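Local coordinates for dipeptide Epimerase (Enterococcus faecalis V583, PDB 3JVA), which belongs to the mandelate racemase/muconate lactonizing enzyme family of the enolase superfamily and binds a magnesium ion in its barrel domain, at residues Val34-Glu39 with Ile104-Leu109; Lys159-Thr164 with Asp189-Trp194; Glu215-Arg220 with Thr235-Asp240; Ile301-His306 with Ala348-Ser353. One frame throughout, in Å; residues are numbered along the deposited sequence.

Contact 1: Val34-Glu39 with Ile104-Leu109; sequences VEIETE and IACYDL
I36 and T38 of strand 29-38 pack on A105, C106 and L109 of helix 96-114 in a buried, apolar contact between a sheet and a helix. The axes of strand 34-38 and helix 104-109 pass 8.3 Å apart, at an angle of 43°. I36 is the central side chain, and its two branches go to different parts of the helix. Its CG1 lies anti to the carbonyl carbon (chi1 -62°), and the chain extends from there to bring CD1 against A105 and C106. There CD1 is 3.6 Å from A105 CB and 3.9 Å from C106 SG. The other branch, CG2, sits 3.5 Å from L109 CD1. This is the layered packing of the N-terminal domain of the enolase superfamily, where helices lie against an antiparallel sheet. Here the sheet contributes its strand 29-38, which lies between strands 3-21 and 43-48. A105 and L109 are one helical turn apart, with L109 N bonded to A105 O at 3.0 Å, and so present their side chains on the same side of the helix. L109 meets T38 tip to tip: T38 CG2 is 3.7 Å from L109 CD2 and 3.8 Å from L109 CD1. T38 turns this methyl to the leucine while its OG1 (chi1 60°) bonds to L42 O. Beyond the two segments, C106 also touches I84 of helix 81-91, and L109 touches P78.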
loop_
_atom_site.group_PDB
_atom_site.type_symbol
_atom_site.label_atom_id
_atom_site.label_comp_id
_atom_site.label_asym_id
_atom_site.label_seq_id
_atom_site.Cartn_x
_atom_site.Cartn_y
_atom_site.Cartn_z
ATOM N N VAL B 34 34.787 -13.787 31.017
ATOM C CA VAL B 34 35.981 -13.708 30.191
ATOM C C VAL B 34 36.922 -12.618 30.664
ATOM O O VAL B 34 36.500 -11.585 31.191
ATOM C CB VAL B 34 35.621 -13.421 28.712
ATOM C CG1 VAL B 34 36.890 -13.368 27.859
ATOM C CG2 VAL B 34 34.691 -14.498 28.185
ATOM N N GLU B 35 38.211 -12.872 30.488
ATOM C CA GLU B 35 39.232 -11.909 30.842
ATOM C C GLU B 35 40.129 -11.821 29.621
ATOM O O GLU B 35 40.764 -12.806 29.238
ATOM C CB GLU B 35 40.032 -12.389 32.058
ATOM C CG GLU B 35 39.206 -12.487 33.329
ATOM C CD GLU B 35 40.016 -12.977 34.515
ATOM O OE1 GLU B 35 41.088 -12.391 34.777
ATOM O OE2 GLU B 35 39.579 -13.942 35.184
ATOM N N ILE B 36 40.142 -10.655 28.981
ATOM C CA ILE B 36 40.983 -10.457 27.814
ATOM C C ILE B 36 42.235 -9.738 28.284
ATOM O O ILE B 36 42.157 -8.656 28.866
ATOM C CB ILE B 36 40.275 -9.613 26.734
ATOM C CG1 ILE B 36 39.024 -10.352 26.247
ATOM C CG2 ILE B 36 41.221 -9.355 25.570
ATOM C CD1 ILE B 36 38.335 -9.696 25.061
ATOM N N GLU B 37 43.385 -10.361 28.048
ATOM C CA GLU B 37 44.662 -9.792 28.451
ATOM C C GLU B 37 45.381 -9.223 27.239
ATOM O O GLU B 37 45.465 -9.878 26.204
ATOM C CB GLU B 37 45.527 -10.871 29.112
ATOM C CG GLU B 37 47.000 -10.495 29.240
ATOM C CD GLU B 37 47.839 -11.596 29.871
ATOM O OE1 GLU B 37 47.596 -12.782 29.573
ATOM O OE2 GLU B 37 48.754 -11.273 30.656
ATOM N N THR B 38 45.885 -8.002 27.367
ATOM C CA THR B 38 46.609 -7.365 26.276
ATOM C C THR B 38 48.098 -7.609 26.481
ATOM O O THR B 38 48.524 -7.977 27.575
ATOM C CB THR B 38 46.359 -5.849 26.236
ATOM O OG1 THR B 38 46.795 -5.256 27.467
ATOM C CG2 THR B 38 44.874 -5.567 26.035
ATOM N N GLU B 39 48.880 -7.415 25.426
ATOM C CA GLU B 39 50.322 -7.622 25.503
ATOM C C GLU B 39 50.952 -6.737 26.573
ATOM O O GLU B 39 51.897 -7.148 27.248
ATOM C CB GLU B 39 50.977 -7.320 24.152
ATOM C CG GLU B 39 50.681 -8.329 23.044
ATOM C CD GLU B 39 51.270 -9.703 23.318
ATOM O OE1 GLU B 39 52.314 -9.784 24.005
ATOM O OE2 GLU B 39 50.698 -10.704 22.831
ATOM N N ILE B 104 32.007 -6.793 25.719
ATOM C CA ILE B 104 32.095 -6.079 26.994
ATOM C C ILE B 104 33.553 -5.980 27.471
ATOM O O ILE B 104 34.009 -4.907 27.876
ATOM C CB ILE B 104 31.226 -6.766 28.066
ATOM C CG1 ILE B 104 29.742 -6.592 27.705
ATOM C CG2 ILE B 104 31.515 -6.165 29.448
ATOM C CD1 ILE B 104 28.792 -7.464 28.516
ATOM N N ALA B 105 34.281 -7.090 27.418
ATOM C CA ALA B 105 35.681 -7.089 27.834
ATOM C C ALA B 105 36.500 -6.114 26.982
ATOM O O ALA B 105 37.414 -5.466 27.486
ATOM C CB ALA B 105 36.261 -8.500 27.745
ATOM N N CYS B 106 36.173 -6.003 25.696
ATOM C CA CYS B 106 36.895 -5.074 24.823
ATOM C C CYS B 106 36.603 -3.631 25.212
ATOM O O CYS B 106 37.504 -2.794 25.228
ATOM C CB CYS B 106 36.520 -5.303 23.355
ATOM S SG CYS B 106 37.233 -6.812 22.654
ATOM N N TYR B 107 35.344 -3.323 25.515
ATOM C CA TYR B 107 35.026 -1.968 25.924
ATOM C C TYR B 107 35.682 -1.668 27.273
ATOM O O TYR B 107 36.099 -0.540 27.517
ATOM C CB TYR B 107 33.512 -1.748 26.004
ATOM C CG TYR B 107 32.883 -1.440 24.665
ATOM C CD1 TYR B 107 32.311 -2.448 23.890
ATOM C CD2 TYR B 107 32.881 -0.138 24.159
ATOM C CE1 TYR B 107 31.753 -2.170 22.644
ATOM C CE2 TYR B 107 32.326 0.153 22.913
ATOM C CZ TYR B 107 31.765 -0.868 22.162
ATOM O OH TYR B 107 31.208 -0.586 20.936
ATOM N N ASP B 108 35.789 -2.675 28.139
ATOM C CA ASP B 108 36.427 -2.469 29.442
ATOM C C ASP B 108 37.882 -2.083 29.168
ATOM O O ASP B 108 38.413 -1.145 29.772
ATOM C CB ASP B 108 36.354 -3.748 30.285
ATOM C CG ASP B 108 36.857 -3.547 31.710
ATOM O OD1 ASP B 108 36.928 -2.386 32.167
ATOM O OD2 ASP B 108 37.168 -4.553 32.380
ATOM N N LEU B 109 38.510 -2.798 28.233
ATOM C CA LEU B 109 39.897 -2.525 27.855
ATOM C C LEU B 109 40.038 -1.133 27.245
ATOM O O LEU B 109 41.033 -0.449 27.478
ATOM C CB LEU B 109 40.413 -3.588 26.870
ATOM C CG LEU B 109 40.861 -4.921 27.491
ATOM C CD1 LEU B 109 41.138 -5.947 26.395
ATOM C CD2 LEU B 109 42.120 -4.689 28.341
#

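Contact 2: Lys159-Thr164 with Asp189-Trp194; sequences KIKVGT and DANQAW. With MG (magnesium ion), chain O.
The segments are joined by one parallel bridge, K161 with D189, where strand 185-189 ends: D189 N donates to I160 O at 3.0 Å, and V162 N donates to D189 O at 2.9 Å. D189 has its CG anti to the backbone N (chi1 -168°), which takes the carboxylate to the metal. Its OD2 binds the magnesium ion at 2.1 Å. Its OD1 accepts N191 N at 2.9 Å, closing an Asx turn, and also takes a bond from a water on the metal. N191 OD1 accepts from a second metal-bound water. The N191 side chain crosses that of K161 at about a right angle; the approach of N191 ND2 to K161 CG is too short to be trusted in detail. K159 runs alongside D189, its CE 4.0 Å from D189 OD2. Further along, V162 CG2 packs on A190 CA and on W194 CH2. G163 CA lies 3.6 Å from A193 CB, at the end of the type I' turn A190-A193, and 3.7 Å from W194 CZ2. E215 and D240 complete the protein ligands. Metal-binding carboxylates at the C-terminal ends of successive barrel strands are the hallmark of the enolase superfamily.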
loop_
_atom_site.group_PDB
_atom_site.type_symbol
_atom_site.label_atom_id
_atom_site.label_comp_id
_atom_site.label_asym_id
_atom_site.label_seq_id
_atom_site.Cartn_x
_atom_site.Cartn_y
_atom_site.Cartn_z
ATOM N N LYS B 159 8.856 -3.904 39.316
ATOM C CA LYS B 159 8.535 -4.697 38.141
ATOM C C LYS B 159 8.032 -6.066 38.558
ATOM O O LYS B 159 8.609 -6.697 39.445
ATOM C CB LYS B 159 9.780 -4.852 37.265
ATOM C CG LYS B 159 9.623 -5.838 36.118
ATOM C CD LYS B 159 10.819 -5.761 35.179
ATOM C CE LYS B 159 10.826 -6.909 34.183
ATOM N NZ LYS B 159 11.088 -8.195 34.882
ATOM N N ILE B 160 6.949 -6.517 37.932
ATOM C CA ILE B 160 6.395 -7.830 38.241
ATOM C C ILE B 160 5.920 -8.537 36.982
ATOM O O ILE B 160 5.463 -7.906 36.026
ATOM C CB ILE B 160 5.200 -7.768 39.232
ATOM C CG1 ILE B 160 3.970 -7.188 38.542
ATOM C CG2 ILE B 160 5.573 -6.939 40.451
ATOM C CD1 ILE B 160 2.686 -7.376 39.332
ATOM N N LYS B 161 6.034 -9.857 36.993
ATOM C CA LYS B 161 5.611 -10.672 35.866
ATOM C C LYS B 161 4.108 -10.925 35.937
ATOM O O LYS B 161 3.559 -11.133 37.020
ATOM C CB LYS B 161 6.362 -12.005 35.884
ATOM C CG LYS B 161 5.999 -12.943 34.745
ATOM C CD LYS B 161 6.889 -14.189 34.731
ATOM C CE LYS B 161 6.722 -15.013 35.998
ATOM N NZ LYS B 161 7.565 -16.245 35.986
ATOM N N VAL B 162 3.444 -10.874 34.786
ATOM C CA VAL B 162 2.010 -11.145 34.709
ATOM C C VAL B 162 1.797 -12.152 33.585
ATOM O O VAL B 162 2.763 -12.650 33.013
ATOM C CB VAL B 162 1.183 -9.867 34.428
ATOM C CG1 VAL B 162 1.248 -8.935 35.632
ATOM C CG2 VAL B 162 1.698 -9.168 33.178
ATOM N N GLY B 163 0.543 -12.445 33.265
ATOM C CA GLY B 163 0.259 -13.417 32.225
ATOM C C GLY B 163 0.146 -14.807 32.830
ATOM O O GLY B 163 0.178 -15.809 32.119
ATOM N N THR B 164 0.016 -14.863 34.153
ATOM C CA THR B 164 -0.097 -16.130 34.878
ATOM C C THR B 164 -1.564 -16.444 35.155
ATOM O O THR B 164 -1.881 -17.386 35.884
ATOM C CB THR B 164 0.621 -16.055 36.238
ATOM O OG1 THR B 164 -0.163 -15.274 37.151
ATOM C CG2 THR B 164 1.984 -15.404 36.088
ATOM N N ASP B 189 5.586 -7.337 33.064
ATOM C CA ASP B 189 6.180 -8.070 31.956
ATOM C C ASP B 189 5.242 -9.237 31.713
ATOM O O ASP B 189 5.164 -10.148 32.536
ATOM C CB ASP B 189 7.573 -8.596 32.306
ATOM C CG ASP B 189 8.311 -9.105 31.087
ATOM O OD1 ASP B 189 7.637 -9.642 30.181
ATOM O OD2 ASP B 189 9.552 -8.966 31.033
ATOM N N ALA B 190 4.527 -9.208 30.590
ATOM C CA ALA B 190 3.569 -10.264 30.267
ATOM C C ALA B 190 4.203 -11.514 29.663
ATOM O O ALA B 190 3.514 -12.494 29.389
ATOM C CB ALA B 190 2.487 -9.716 29.328
ATOM N N ASN B 191 5.515 -11.471 29.455
ATOM C CA ASN B 191 6.259 -12.601 28.909
ATOM C C ASN B 191 5.562 -13.426 27.826
ATOM O O ASN B 191 5.396 -14.641 27.973
ATOM C CB ASN B 191 6.708 -13.517 30.053
ATOM C CG ASN B 191 7.798 -12.884 30.907
ATOM O OD1 ASN B 191 8.906 -12.623 30.432
ATOM N ND2 ASN B 191 7.485 -12.628 32.168
ATOM N N GLN B 192 5.161 -12.753 26.749
ATOM C CA GLN B 192 4.512 -13.378 25.590
ATOM C C GLN B 192 3.320 -14.263 25.943
ATOM O O GLN B 192 3.004 -15.208 25.218
ATOM C CB GLN B 192 5.537 -14.222 24.821
ATOM C CG GLN B 192 6.865 -13.541 24.578
ATOM C CD GLN B 192 7.891 -14.478 23.964
ATOM O OE1 GLN B 192 7.766 -14.882 22.805
ATOM N NE2 GLN B 192 8.903 -14.839 24.744
ATOM N N ALA B 193 2.630 -13.929 27.023
ATOM C CA ALA B 193 1.514 -14.742 27.490
ATOM C C ALA B 193 0.196 -14.730 26.727
ATOM O O ALA B 193 -0.505 -15.742 26.705
ATOM C CB ALA B 193 1.238 -14.409 28.959
ATOM N N TRP B 194 -0.147 -13.617 26.089
ATOM C CA TRP B 194 -1.449 -13.522 25.434
ATOM C C TRP B 194 -1.542 -13.412 23.925
ATOM O O TRP B 194 -0.572 -13.077 23.237
ATOM C CB TRP B 194 -2.211 -12.335 26.021
ATOM C CG TRP B 194 -2.187 -12.269 27.516
ATOM C CD1 TRP B 194 -2.613 -13.230 28.388
ATOM C CD2 TRP B 194 -1.751 -11.164 28.317
ATOM N NE1 TRP B 194 -2.472 -12.790 29.684
ATOM C CE2 TRP B 194 -1.946 -11.524 29.668
ATOM C CE3 TRP B 194 -1.215 -9.903 28.023
ATOM C CZ2 TRP B 194 -1.627 -10.667 30.727
ATOM C CZ3 TRP B 194 -0.897 -9.050 29.075
ATOM C CH2 TRP B 194 -1.105 -9.439 30.412
HETATM MG MG MG O . 10.907 -8.879 29.460
HETATM O O HOH W 1 9.400 -9.470 28.166
HETATM O O HOH W 2 11.395 -10.864 29.647
HETATM O O HOH W 3 12.487 -8.667 30.901
#

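Contact 3: Glu215-Arg220 with Thr235-Asp240. With MG (magnesium ion), chain O.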
loop_
_atom_site.group_PDB
_atom_site.type_symbol
_atom_site.label_atom_id
_atom_site.label_comp_id
_atom_site.label_asym_id
_atom_site.label_seq_id
_atom_site.Cartn_x
_atom_site.Cartn_y
_atom_site.Cartn_z
ATOM N N GLU B 215 5.317 -5.032 29.106
ATOM C CA GLU B 215 6.356 -5.610 28.274
ATOM C C GLU B 215 5.887 -6.861 27.536
ATOM O O GLU B 215 5.225 -7.720 28.116
ATOM C CB GLU B 215 7.532 -5.966 29.179
ATOM C CG GLU B 215 8.866 -6.067 28.519
ATOM C CD GLU B 215 9.965 -6.308 29.536
ATOM O OE1 GLU B 215 9.928 -5.688 30.628
ATOM O OE2 GLU B 215 10.865 -7.108 29.243
ATOM N N GLN B 216 6.240 -6.941 26.254
ATOM C CA GLN B 216 5.945 -8.085 25.391
ATOM C C GLN B 216 4.669 -8.871 25.709
ATOM O O GLN B 216 4.730 -10.001 26.184
ATOM C CB GLN B 216 7.146 -9.038 25.431
ATOM C CG GLN B 216 7.203 -10.058 24.309
ATOM C CD GLN B 216 7.499 -9.422 22.971
ATOM O OE1 GLN B 216 8.396 -8.580 22.854
ATOM N NE2 GLN B 216 6.752 -9.821 21.948
ATOM N N PRO B 217 3.495 -8.294 25.414
ATOM C CA PRO B 217 2.247 -9.002 25.703
ATOM C C PRO B 217 1.932 -10.210 24.812
ATOM O O PRO B 217 1.142 -11.069 25.198
ATOM C CB PRO B 217 1.198 -7.900 25.595
ATOM C CG PRO B 217 1.762 -7.004 24.539
ATOM C CD PRO B 217 3.235 -6.935 24.911
ATOM N N VAL B 218 2.545 -10.275 23.633
ATOM C CA VAL B 218 2.317 -11.391 22.714
ATOM C C VAL B 218 3.620 -12.075 22.300
ATOM O O VAL B 218 4.710 -11.574 22.583
ATOM C CB VAL B 218 1.576 -10.924 21.435
ATOM C CG1 VAL B 218 0.251 -10.283 21.817
ATOM C CG2 VAL B 218 2.439 -9.928 20.652
ATOM N N LYS B 219 3.500 -13.223 21.638
ATOM C CA LYS B 219 4.666 -13.976 21.179
ATOM C C LYS B 219 5.580 -13.101 20.337
ATOM O O LYS B 219 5.118 -12.295 19.529
ATOM C CB LYS B 219 4.232 -15.209 20.387
ATOM C CG LYS B 219 3.715 -16.327 21.270
ATOM C CD LYS B 219 3.387 -17.575 20.473
ATOM C CE LYS B 219 2.969 -18.708 21.395
ATOM N NZ LYS B 219 2.630 -19.946 20.641
ATOM N N ARG B 220 6.883 -13.284 20.522
ATOM C CA ARG B 220 7.885 -12.474 19.842
ATOM C C ARG B 220 7.795 -12.326 18.327
ATOM O O ARG B 220 8.113 -11.259 17.799
ATOM C CB ARG B 220 9.288 -12.951 20.238
ATOM C CG ARG B 220 9.636 -14.386 19.866
ATOM C CD ARG B 220 10.898 -14.810 20.615
ATOM N NE ARG B 220 11.400 -16.129 20.230
ATOM C CZ ARG B 220 12.132 -16.369 19.147
ATOM N NH1 ARG B 220 12.457 -15.378 18.323
ATOM N NH2 ARG B 220 12.553 -17.602 18.893
ATOM N N THR B 235 -2.066 2.142 27.541
ATOM C CA THR B 235 -0.856 1.764 28.262
ATOM C C THR B 235 0.343 1.616 27.335
ATOM O O THR B 235 0.230 1.064 26.239
ATOM C CB THR B 235 -1.056 0.438 29.027
ATOM O OG1 THR B 235 -2.087 0.604 30.010
ATOM C CG2 THR B 235 0.229 0.028 29.728
ATOM N N THR B 236 1.488 2.123 27.786
ATOM C CA THR B 236 2.736 2.036 27.027
ATOM C C THR B 236 3.104 0.567 26.826
ATOM O O THR B 236 3.164 -0.200 27.785
ATOM C CB THR B 236 3.883 2.734 27.787
ATOM O OG1 THR B 236 3.612 4.140 27.869
ATOM C CG2 THR B 236 5.221 2.500 27.086
ATOM N N ILE B 237 3.351 0.181 25.576
ATOM C CA ILE B 237 3.717 -1.196 25.254
ATOM C C ILE B 237 5.186 -1.251 24.854
ATOM O O ILE B 237 5.637 -0.464 24.021
ATOM C CB ILE B 237 2.876 -1.748 24.088
ATOM C CG1 ILE B 237 1.392 -1.752 24.475
ATOM C CG2 ILE B 237 3.324 -3.158 23.746
ATOM C CD1 ILE B 237 1.086 -2.606 25.691
ATOM N N MET B 238 5.920 -2.182 25.451
ATOM C CA MET B 238 7.345 -2.332 25.179
ATOM C C MET B 238 7.691 -3.694 24.606
ATOM O O MET B 238 7.192 -4.725 25.061
ATOM C CB MET B 238 8.143 -2.104 26.473
ATOM C CG MET B 238 9.629 -2.426 26.384
ATOM S SD MET B 238 10.494 -1.979 27.924
ATOM C CE MET B 238 9.636 -2.946 29.089
ATOM N N ALA B 239 8.543 -3.697 23.589
ATOM C CA ALA B 239 8.974 -4.948 22.990
ATOM C C ALA B 239 10.227 -5.423 23.723
ATOM O O ALA B 239 11.103 -4.626 24.039
ATOM C CB ALA B 239 9.292 -4.748 21.504
ATOM N N ASP B 240 10.290 -6.714 24.019
ATOM C CA ASP B 240 11.464 -7.291 24.662
ATOM C C ASP B 240 11.951 -8.402 23.733
ATOM O O ASP B 240 12.809 -8.168 22.884
ATOM C CB ASP B 240 11.135 -7.868 26.044
ATOM C CG ASP B 240 12.372 -8.424 26.762
ATOM O OD1 ASP B 240 13.428 -8.581 26.117
ATOM O OD2 ASP B 240 12.292 -8.715 27.972
HETATM MG MG MG O . 10.907 -8.879 29.460
HETATM O O HOH W 2 11.395 -10.864 29.647
HETATM O O HOH W 3 12.487 -8.667 30.901
HETATM O O HOH W 1 9.400 -9.470 28.166
#
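Segments 215-220 and 235-240 pair in parallel at E215 and M238, and Q216 N donates to M238 O at 2.7 Å. Past the strand ends a side chain takes over the pairing. Q216 bends at chi2 (69°), and its amide is held at both ends. D240 N donates to Q216 OE1 at 2.9 Å, in the carbonyl plane of the amide. Q216 NE2 donates to V218 O at 2.8 Å, with a nearly straight hydrogen (171°). NE2 also bonds to S242 OG, and together these bonds fix the rotation of the amide. E215 and M238 lie side by side. M238 bends at chi3, which lays CE along the glutamate, 3.2 Å from E215 OE1. On the helix-facing side of the sheet, P217 CD rests 4.0 Å from I237 CG2, next to helix 223-232. E215 OE2 and D240 OD2 both bind the magnesium ion, the latter at 2.0 Å, with their carboxylate planes 42° apart. D240 OD1 forms a salt bridge with K267. The modelled separation of E215 OE2 and D240 OD2, 2.5 Å, is doubtful in detail, but the shared cation probably offsets the repulsion between the two carboxylates.

Contact 4: Ile301-His306 with Ala348-Ser353; sequences ITAAAH and AGLGIS
The H306 ring has T302 O and a water at its edge, in its plane, while G349 O and L350 O approach obliquely. Of the turn carbonyls, G349 O comes nearest the ring, 3.5 Å from H306 CE1. The ring belongs to helix 298-310 of the barrel domain, and the carbonyls to a type II' beta turn, A348-G351, near the C-terminus. G351 N bonds to A348 O at 3.1 Å across the turn. The water joins the two sides: it lies 2.8 Å from H306 NE2 and 2.8 Å from L350 O. H306 ND1 is bonded to Y119 N, so both ring nitrogens have partners. L350 packs one turn earlier on the helix, where its CD2 lies 3.7 Å from A303 CA. A303 and L350 also both touch I104 of helix 96-114, which ties this corner to the N-terminal domain. T302 sets its methyl against the turn, with CG2 3.4 Å from L350 O. Its hydroxyl bonds to T298 O and V334 N. I352 meets T302 tip to tip, its CD1 3.8 Å from T302 OG1.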
loop_
_atom_site.group_PDB
_atom_site.type_symbol
_atom_site.label_atom_id
_atom_site.label_comp_id
_atom_site.label_asym_id
_atom_site.label_seq_id
_atom_site.Cartn_x
_atom_site.Cartn_y
_atom_site.Cartn_z
ATOM N N ILE B 301 25.801 -6.526 34.398
ATOM C CA ILE B 301 25.028 -5.414 34.921
ATOM C C ILE B 301 25.797 -4.105 34.822
ATOM O O ILE B 301 25.238 -3.074 34.447
ATOM C CB ILE B 301 24.637 -5.647 36.401
ATOM C CG1 ILE B 301 23.578 -6.753 36.492
ATOM C CG2 ILE B 301 24.142 -4.350 37.018
ATOM C CD1 ILE B 301 22.247 -6.398 35.811
ATOM N N THR B 302 27.080 -4.147 35.157
ATOM C CA THR B 302 27.899 -2.944 35.121
ATOM C C THR B 302 28.032 -2.395 33.706
ATOM O O THR B 302 27.909 -1.186 33.487
ATOM C CB THR B 302 29.286 -3.226 35.734
ATOM O OG1 THR B 302 29.104 -3.696 37.078
ATOM C CG2 THR B 302 30.134 -1.955 35.766
ATOM N N ALA B 303 28.258 -3.281 32.741
ATOM C CA ALA B 303 28.385 -2.852 31.357
ATOM C C ALA B 303 27.089 -2.160 30.936
ATOM O O ALA B 303 27.110 -1.069 30.369
ATOM C CB ALA B 303 28.666 -4.057 30.454
ATOM N N ALA B 304 25.960 -2.793 31.232
ATOM C CA ALA B 304 24.665 -2.225 30.873
ATOM C C ALA B 304 24.419 -0.873 31.545
ATOM O O ALA B 304 23.858 0.032 30.930
ATOM C CB ALA B 304 23.546 -3.209 31.228
ATOM N N ALA B 305 24.845 -0.735 32.799
ATOM C CA ALA B 305 24.652 0.508 33.538
ATOM C C ALA B 305 25.454 1.657 32.926
ATOM O O ALA B 305 24.959 2.778 32.826
ATOM C CB ALA B 305 25.031 0.311 35.009
ATOM N N HIS B 306 26.689 1.383 32.513
ATOM C CA HIS B 306 27.510 2.417 31.885
ATOM C C HIS B 306 26.847 2.867 30.586
ATOM O O HIS B 306 26.799 4.054 30.283
ATOM C CB HIS B 306 28.921 1.882 31.606
ATOM C CG HIS B 306 29.830 1.942 32.796
ATOM N ND1 HIS B 306 30.693 2.992 33.019
ATOM C CD2 HIS B 306 29.965 1.111 33.858
ATOM C CE1 HIS B 306 31.322 2.807 34.166
ATOM N NE2 HIS B 306 30.898 1.673 34.696
ATOM N N ALA B 348 38.505 3.549 35.800
ATOM C CA ALA B 348 38.545 3.327 34.355
ATOM C C ALA B 348 37.782 2.077 33.929
ATOM O O ALA B 348 37.724 1.081 34.661
ATOM C CB ALA B 348 39.996 3.239 33.877
ATOM N N GLY B 349 37.199 2.138 32.736
ATOM C CA GLY B 349 36.448 1.007 32.220
ATOM C C GLY B 349 35.250 0.668 33.090
ATOM O O GLY B 349 34.481 1.552 33.468
ATOM N N LEU B 350 35.097 -0.613 33.410
ATOM C CA LEU B 350 33.991 -1.077 34.239
ATOM C C LEU B 350 34.272 -0.925 35.731
ATOM O O LEU B 350 33.368 -1.083 36.550
ATOM C CB LEU B 350 33.692 -2.547 33.947
ATOM C CG LEU B 350 33.292 -2.909 32.515
ATOM C CD1 LEU B 350 33.243 -4.419 32.375
ATOM C CD2 LEU B 350 31.943 -2.284 32.182
ATOM N N GLY B 351 35.522 -0.623 36.075
ATOM C CA GLY B 351 35.895 -0.478 37.477
ATOM C C GLY B 351 35.855 -1.817 38.194
ATOM O O GLY B 351 35.685 -1.887 39.414
ATOM N N ILE B 352 36.031 -2.887 37.429
ATOM C CA ILE B 352 35.988 -4.244 37.962
ATOM C C ILE B 352 37.362 -4.916 38.002
ATOM O O ILE B 352 38.221 -4.651 37.158
ATOM C CB ILE B 352 35.004 -5.102 37.122
ATOM C CG1 ILE B 352 33.570 -4.617 37.377
ATOM C CG2 ILE B 352 35.149 -6.582 37.448
ATOM C CD1 ILE B 352 32.522 -5.302 36.515
ATOM N N SER B 353 37.564 -5.768 39.004
ATOM C CA SER B 353 38.813 -6.511 39.166
ATOM C C SER B 353 38.494 -7.876 39.779
ATOM O O SER B 353 37.343 -8.153 40.127
ATOM C CB SER B 353 39.787 -5.744 40.068
ATOM O OG SER B 353 39.228 -5.507 41.347
HETATM O O HOH W 4 31.763 1.118 37.329
#

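In the fold
The four contacts fall into two groups on opposite sides of the chain's centre. Contacts 2 and 3 are neighbours on the barrel sheet, with centres 9 Å apart, and share the magnesium ion and its three waters. Their chemistry is polar: parallel backbone bonds lead into carboxylates. Contact 2 is partly exposed, contact 3 buried. Contacts 1 and 4, with centres 12 Å apart, are both buried; contact 1 is apolar, whereas contact 4 adds carbonyls and a bridging water. Contact 1 lies in the N-terminal domain and contact 4 in the C-terminal region, and they meet where D108 OD1 bonds to L350 N. About 19 Å separates the nearest atoms of contacts 1 and 2.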